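Local coordinates for protein mannonate dehydratase (PDB 3BDK) that probably catalyses the dehydration of D-mannonate to 2-dehydro-3-deoxy-D-gluconate, using manganese or ferrous iron, at residues Tyr123-Asp135 and Ile218-Arg232. Sequence-based numbering, arbitrary orientation.
With MN (manganese (II) ion), chain D; DNO (D-mannose), chain C.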
loop_
_atom_site.group_PDB
_atom_site.type_symbol
_atom_site.label_atom_id
_atom_site.label_comp_id
_atom_site.label_asym_id
_atom_site.label_seq_id
_atom_site.Cartn_x
_atom_site.Cartn_y
_atom_site.Cartn_z
ATOM N N TYR A 123 2.526 23.888 -10.747
ATOM C CA TYR A 123 1.593 25.013 -10.979
ATOM C C TYR A 123 0.789 24.666 -12.238
ATOM O O TYR A 123 1.252 23.864 -13.053
ATOM C CB TYR A 123 2.360 26.321 -11.232
ATOM C CG TYR A 123 3.102 26.267 -12.536
ATOM C CD1 TYR A 123 2.610 26.915 -13.678
ATOM C CD2 TYR A 123 4.255 25.502 -12.655
ATOM C CE1 TYR A 123 3.274 26.810 -14.891
ATOM C CE2 TYR A 123 4.927 25.401 -13.865
ATOM C CZ TYR A 123 4.429 26.054 -14.976
ATOM O OH TYR A 123 5.118 25.939 -16.156
ATOM N N ASN A 124 -0.379 25.284 -12.425
ATOM C CA ASN A 124 -1.191 25.053 -13.640
ATOM C C ASN A 124 -1.411 26.285 -14.514
ATOM O O ASN A 124 -1.049 27.392 -14.132
ATOM C CB ASN A 124 -2.549 24.432 -13.293
ATOM C CG ASN A 124 -3.585 25.460 -12.913
ATOM O OD1 ASN A 124 -3.846 26.401 -13.654
ATOM N ND2 ASN A 124 -4.199 25.278 -11.753
ATOM N N PHE A 125 -2.018 26.074 -15.683
ATOM C CA PHE A 125 -2.430 27.162 -16.571
ATOM C C PHE A 125 -3.837 26.881 -17.102
ATOM O O PHE A 125 -4.057 26.701 -18.303
ATOM C CB PHE A 125 -1.425 27.359 -17.708
ATOM C CG PHE A 125 -1.217 28.799 -18.085
ATOM C CD1 PHE A 125 -0.252 29.569 -17.437
ATOM C CD2 PHE A 125 -1.998 29.398 -19.078
ATOM C CE1 PHE A 125 -0.058 30.909 -17.784
ATOM C CE2 PHE A 125 -1.807 30.733 -19.435
ATOM C CZ PHE A 125 -0.836 31.488 -18.787
ATOM N N MET A 126 -4.785 26.860 -16.173
ATOM C CA MET A 126 -6.117 26.402 -16.430
ATOM C C MET A 126 -7.091 27.510 -16.096
ATOM O O MET A 126 -7.278 27.862 -14.930
ATOM C CB MET A 126 -6.405 25.171 -15.579
ATOM C CG MET A 126 -7.361 24.166 -16.213
ATOM S SD MET A 126 -7.842 22.823 -15.095
ATOM C CE MET A 126 -6.263 22.460 -14.303
ATOM N N PRO A 127 -7.718 28.082 -17.122
ATOM C CA PRO A 127 -8.693 29.127 -16.901
ATOM C C PRO A 127 -9.679 28.720 -15.829
ATOM O O PRO A 127 -10.061 27.549 -15.775
ATOM C CB PRO A 127 -9.407 29.205 -18.238
ATOM C CG PRO A 127 -8.379 28.795 -19.227
ATOM C CD PRO A 127 -7.520 27.791 -18.554
ATOM N N VAL A 128 -10.036 29.680 -14.972
ATOM C CA VAL A 128 -11.153 29.609 -14.036
ATOM C C VAL A 128 -10.981 28.639 -12.856
ATOM O O VAL A 128 -10.789 29.077 -11.723
ATOM C CB VAL A 128 -12.505 29.369 -14.759
ATOM C CG1 VAL A 128 -13.659 29.699 -13.838
ATOM C CG2 VAL A 128 -12.605 30.218 -15.997
ATOM N N PHE A 129 -11.067 27.335 -13.115
ATOM C CA PHE A 129 -10.971 26.310 -12.071
ATOM C C PHE A 129 -9.669 25.544 -12.221
ATOM O O PHE A 129 -9.088 25.541 -13.302
ATOM C CB PHE A 129 -12.118 25.299 -12.189
ATOM C CG PHE A 129 -13.456 25.914 -12.496
ATOM C CD1 PHE A 129 -13.913 25.987 -13.807
ATOM C CD2 PHE A 129 -14.262 26.404 -11.475
ATOM C CE1 PHE A 129 -15.157 26.557 -14.104
ATOM C CE2 PHE A 129 -15.495 26.976 -11.759
ATOM C CZ PHE A 129 -15.946 27.053 -13.082
ATOM N N ASP A 130 -9.233 24.875 -11.145
ATOM C CA ASP A 130 -8.074 23.977 -11.218
ATOM C C ASP A 130 -8.444 22.501 -11.379
ATOM O O ASP A 130 -7.581 21.639 -11.601
ATOM C CB ASP A 130 -7.192 24.156 -10.001
ATOM C CG ASP A 130 -6.775 25.587 -9.804
ATOM O OD1 ASP A 130 -6.710 26.004 -8.616
ATOM O OD2 ASP A 130 -6.527 26.284 -10.832
ATOM N N TRP A 131 -9.731 22.225 -11.256
ATOM C CA TRP A 131 -10.284 20.911 -11.527
ATOM C C TRP A 131 -11.799 21.040 -11.458
ATOM O O TRP A 131 -12.330 22.034 -10.955
ATOM C CB TRP A 131 -9.773 19.876 -10.516
ATOM C CG TRP A 131 -9.996 20.279 -9.088
ATOM C CD1 TRP A 131 -9.145 20.981 -8.297
ATOM C CD2 TRP A 131 -11.163 20.026 -8.291
ATOM N NE1 TRP A 131 -9.695 21.175 -7.052
ATOM C CE2 TRP A 131 -10.934 20.604 -7.020
ATOM C CE3 TRP A 131 -12.378 19.366 -8.525
ATOM C CZ2 TRP A 131 -11.871 20.536 -5.979
ATOM C CZ3 TRP A 131 -13.319 19.306 -7.481
ATOM C CH2 TRP A 131 -13.054 19.886 -6.231
ATOM N N THR A 132 -12.492 20.030 -11.956
ATOM C CA THR A 132 -13.937 20.012 -11.935
ATOM C C THR A 132 -14.366 18.575 -11.707
ATOM O O THR A 132 -13.920 17.663 -12.413
ATOM C CB THR A 132 -14.470 20.522 -13.272
ATOM O OG1 THR A 132 -14.058 21.881 -13.454
ATOM C CG2 THR A 132 -15.997 20.434 -13.356
ATOM N N ARG A 133 -15.210 18.369 -10.709
ATOM C CA ARG A 133 -15.831 17.082 -10.512
ATOM C C ARG A 133 -17.327 17.318 -10.445
ATOM O O ARG A 133 -17.761 18.410 -10.087
ATOM C CB ARG A 133 -15.331 16.417 -9.229
ATOM C CG ARG A 133 -13.836 16.069 -9.209
ATOM C CD ARG A 133 -13.430 15.135 -10.376
ATOM N NE ARG A 133 -12.035 14.727 -10.274
ATOM C CZ ARG A 133 -11.026 15.280 -10.946
ATOM N NH1 ARG A 133 -11.246 16.272 -11.806
ATOM N NH2 ARG A 133 -9.787 14.834 -10.755
ATOM N N SER A 134 -18.113 16.305 -10.810
ATOM C CA SER A 134 -19.559 16.372 -10.717
ATOM C C SER A 134 -19.998 15.847 -9.355
ATOM O O SER A 134 -21.113 16.118 -8.899
ATOM C CB SER A 134 -20.192 15.517 -11.816
ATOM O OG SER A 134 -20.687 14.292 -11.284
ATOM N N ASP A 135 -19.125 15.075 -8.709
ATOM C CA ASP A 135 -19.529 14.294 -7.536
ATOM C C ASP A 135 -18.326 13.876 -6.709
ATOM O O ASP A 135 -17.429 13.192 -7.214
ATOM C CB ASP A 135 -20.334 13.064 -7.992
ATOM C CG ASP A 135 -20.986 12.309 -6.834
ATOM O OD1 ASP A 135 -20.762 12.645 -5.650
ATOM O OD2 ASP A 135 -21.721 11.344 -7.125
ATOM N N ILE A 218 4.546 21.710 -14.835
ATOM C CA ILE A 218 3.186 22.193 -15.041
ATOM C C ILE A 218 2.169 21.070 -14.865
ATOM O O ILE A 218 2.200 20.073 -15.587
ATOM C CB ILE A 218 3.014 22.814 -16.440
ATOM C CG1 ILE A 218 1.587 23.335 -16.620
ATOM C CG2 ILE A 218 3.355 21.798 -17.520
ATOM C CD1 ILE A 218 1.394 25.135 -18.298
ATOM N N HIS A 219 1.268 21.239 -13.903
ATOM C CA HIS A 219 0.170 20.300 -13.709
ATOM C C HIS A 219 -0.803 20.341 -14.882
ATOM O O HIS A 219 -1.339 21.396 -15.221
ATOM C CB HIS A 219 -0.568 20.603 -12.403
ATOM C CG HIS A 219 -1.401 19.465 -11.903
ATOM N ND1 HIS A 219 -2.688 19.234 -12.342
ATOM C CD2 HIS A 219 -1.132 18.492 -11.000
ATOM C CE1 HIS A 219 -3.174 18.168 -11.731
ATOM N NE2 HIS A 219 -2.251 17.699 -10.912
ATOM N N PRO A 220 -1.027 19.185 -15.499
ATOM C CA PRO A 220 -1.824 19.108 -16.728
ATOM C C PRO A 220 -3.267 19.542 -16.494
ATOM O O PRO A 220 -3.680 19.716 -15.347
ATOM C CB PRO A 220 -1.773 17.620 -17.080
ATOM C CG PRO A 220 -1.589 16.936 -15.772
ATOM C CD PRO A 220 -0.728 17.852 -14.947
ATOM N N ASP A 221 -4.021 19.712 -17.575
ATOM C CA ASP A 221 -5.393 20.198 -17.483
ATOM C C ASP A 221 -6.340 19.093 -17.028
ATOM O O ASP A 221 -6.308 17.980 -17.552
ATOM C CB ASP A 221 -5.852 20.763 -18.829
ATOM C CG ASP A 221 -5.543 22.239 -18.978
ATOM O OD1 ASP A 221 -5.749 22.783 -20.084
ATOM O OD2 ASP A 221 -5.095 22.857 -17.989
ATOM N N ASP A 222 -7.182 19.408 -16.049
ATOM C CA ASP A 222 -7.884 18.386 -15.284
ATOM C C ASP A 222 -9.355 18.748 -15.098
ATOM O O ASP A 222 -9.707 19.500 -14.189
ATOM C CB ASP A 222 -7.216 18.181 -13.922
ATOM C CG ASP A 222 -8.029 17.292 -13.002
ATOM O OD1 ASP A 222 -8.951 16.608 -13.495
ATOM O OD2 ASP A 222 -7.746 17.277 -11.786
ATOM N N PRO A 223 -10.206 18.209 -15.964
ATOM C CA PRO A 223 -9.768 17.239 -16.973
ATOM C C PRO A 223 -9.189 17.927 -18.204
ATOM O O PRO A 223 -9.159 19.155 -18.268
ATOM C CB PRO A 223 -11.064 16.513 -17.337
ATOM C CG PRO A 223 -12.134 17.512 -17.077
ATOM C CD PRO A 223 -11.674 18.307 -15.889
ATOM N N PRO A 224 -8.733 17.135 -19.170
ATOM C CA PRO A 224 -7.897 17.651 -20.258
ATOM C C PRO A 224 -8.712 17.926 -21.518
ATOM O O PRO A 224 -8.260 17.623 -22.622
ATOM C CB PRO A 224 -6.913 16.506 -20.508
ATOM C CG PRO A 224 -7.654 15.285 -20.094
ATOM C CD PRO A 224 -8.511 15.698 -18.933
ATOM N N TYR A 225 -9.900 18.496 -21.347
ATOM C CA TYR A 225 -10.679 18.996 -22.473
ATOM C C TYR A 225 -11.591 20.142 -22.047
ATOM O O TYR A 225 -11.798 20.373 -20.856
ATOM C CB TYR A 225 -11.507 17.869 -23.095
ATOM C CG TYR A 225 -12.156 16.955 -22.081
ATOM C CD1 TYR A 225 -13.253 17.374 -21.341
ATOM C CD2 TYR A 225 -11.671 15.671 -21.864
ATOM C CE1 TYR A 225 -13.850 16.542 -20.413
ATOM C CE2 TYR A 225 -12.262 14.832 -20.938
ATOM C CZ TYR A 225 -13.350 15.272 -20.215
ATOM O OH TYR A 225 -13.941 14.440 -19.292
ATOM N N GLY A 226 -12.132 20.857 -23.028
ATOM C CA GLY A 226 -12.971 22.021 -22.756
ATOM C C GLY A 226 -14.186 21.639 -21.946
ATOM O O GLY A 226 -14.890 20.696 -22.299
ATOM N N ILE A 227 -14.409 22.334 -20.838
ATOM C CA ILE A 227 -15.694 22.280 -20.132
ATOM C C ILE A 227 -16.346 23.638 -20.227
ATOM O O ILE A 227 -15.652 24.652 -20.299
ATOM C CB ILE A 227 -15.559 21.950 -18.631
ATOM C CG1 ILE A 227 -14.582 22.927 -17.949
ATOM C CG2 ILE A 227 -15.217 20.473 -18.438
ATOM C CD1 ILE A 227 -14.013 22.496 -16.549
ATOM N N PHE A 228 -17.677 23.662 -20.227
ATOM C CA PHE A 228 -18.405 24.911 -20.095
ATOM C C PHE A 228 -17.899 25.955 -21.101
ATOM O O PHE A 228 -17.810 27.159 -20.782
ATOM C CB PHE A 228 -18.206 25.462 -18.678
ATOM C CG PHE A 228 -18.676 24.549 -17.592
ATOM C CD1 PHE A 228 -19.927 23.936 -17.669
ATOM C CD2 PHE A 228 -17.900 24.362 -16.459
ATOM C CE1 PHE A 228 -20.382 23.131 -16.657
ATOM C CE2 PHE A 228 -18.337 23.567 -15.431
ATOM C CZ PHE A 228 -19.571 22.939 -15.519
ATOM N N GLY A 229 -17.526 25.488 -22.289
ATOM C CA GLY A 229 -16.997 26.371 -23.330
ATOM C C GLY A 229 -15.726 27.130 -22.993
ATOM O O GLY A 229 -15.315 28.005 -23.756
ATOM N N LEU A 230 -15.097 26.802 -21.867
ATOM C CA LEU A 230 -13.798 27.373 -21.516
ATOM C C LEU A 230 -12.672 26.639 -22.219
ATOM O O LEU A 230 -12.766 25.439 -22.416
ATOM C CB LEU A 230 -13.539 27.240 -20.036
ATOM C CG LEU A 230 -14.371 27.960 -19.012
ATOM C CD1 LEU A 230 -14.006 27.368 -17.631
ATOM C CD2 LEU A 230 -14.085 29.442 -19.110
ATOM N N PRO A 231 -11.584 27.345 -22.577
ATOM C CA PRO A 231 -10.500 26.684 -23.292
ATOM C C PRO A 231 -9.512 25.937 -22.361
ATOM O O PRO A 231 -9.354 26.324 -21.193
ATOM C CB PRO A 231 -9.820 27.855 -24.002
ATOM C CG PRO A 231 -9.948 28.950 -23.048
ATOM C CD PRO A 231 -11.291 28.777 -22.375
ATOM N N ARG A 232 -8.891 24.864 -22.870
ATOM C CA ARG A 232 -7.850 24.132 -22.155
ATOM C C ARG A 232 -6.789 23.767 -23.151
ATOM O O ARG A 232 -7.111 23.394 -24.273
ATOM C CB ARG A 232 -8.387 22.849 -21.540
ATOM C CG ARG A 232 -8.904 22.972 -20.117
ATOM C CD ARG A 232 -10.340 23.515 -20.042
ATOM N NE ARG A 232 -10.796 23.552 -18.654
ATOM C CZ ARG A 232 -10.775 24.626 -17.858
ATOM N NH1 ARG A 232 -11.209 24.528 -16.600
ATOM N NH2 ARG A 232 -10.342 25.803 -18.298
HETATM MN MN MN D . -2.964 16.673 -8.771
HETATM C C1 DNO C . -6.676 18.700 -8.256
HETATM C C2 DNO C . -5.644 18.493 -7.136
HETATM C C3 DNO C . -5.687 19.560 -5.997
HETATM C C4 DNO C . -5.553 21.088 -6.302
HETATM C C5 DNO C . -4.558 21.568 -7.401
HETATM C C6 DNO C . -4.066 22.982 -7.070
HETATM O O1 DNO C . -6.874 17.819 -9.094
HETATM O O2 DNO C . -4.323 18.356 -7.691
HETATM O O3 DNO C . -4.673 19.240 -5.049
HETATM O O4 DNO C . -6.856 21.646 -6.515
HETATM O O5 DNO C . -3.407 20.720 -7.548
HETATM O O6 DNO C . -4.844 23.937 -7.796
#
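Met126 threads between Asp221, Asp222 and Arg232. Met126 CB lies 3.6 Å from Asp221 OD2. CG stays beside that oxygen and also sits over the centre of one face of the Arg232 guanidinium, 3.8 Å above its plane. SD takes a weak but nearly straight hydrogen bond from Asp222 N (175°). The chain bends at its last torsion (chi3 -42°), which keeps CE near the same backbone nitrogen. Asp221 OD1 turns elsewhere, to Ile234 N.

The Arg232 guanidinium also meets Pro127 O nearly in its own plane. Arg232 NH2 gives the main bond to Pro127 O at 3.1 Å and also bonds Pro231 O; NH1 adds a weak one to Pro127 O.

Both segments are loops that follow neighbouring parallel strands, 120-123 and 215-218, of the xylose isomerase-like TIM barrel. They line the D-mannose pocket. His219 NE2 binds the manganese ion, with His286 and Asp330 completing the protein ligands. His219 N bonds Tyr123 O at 2.8 Å.

With CG anti to the backbone N (chi1 171°), the Asp222 carboxylate swings out between the Arg133 guanidinium and D-mannose. Arg133 NH1 reaches Asp222 OD1 at 2.9 Å, from the syn side but tilted out of the carboxylate plane, in a salt bridge. Asp222 OD2 is 2.9 Å from O1 of D-mannose. Arg133 NH2 adds weak bonds to the Asp222 carboxylate and forms a salt bridge with Glu299. Away from the sugar, Val128 CG2 packs 3.5 Å from Leu230 CD2, and Leu230 CD1 also touches Phe129 CE1.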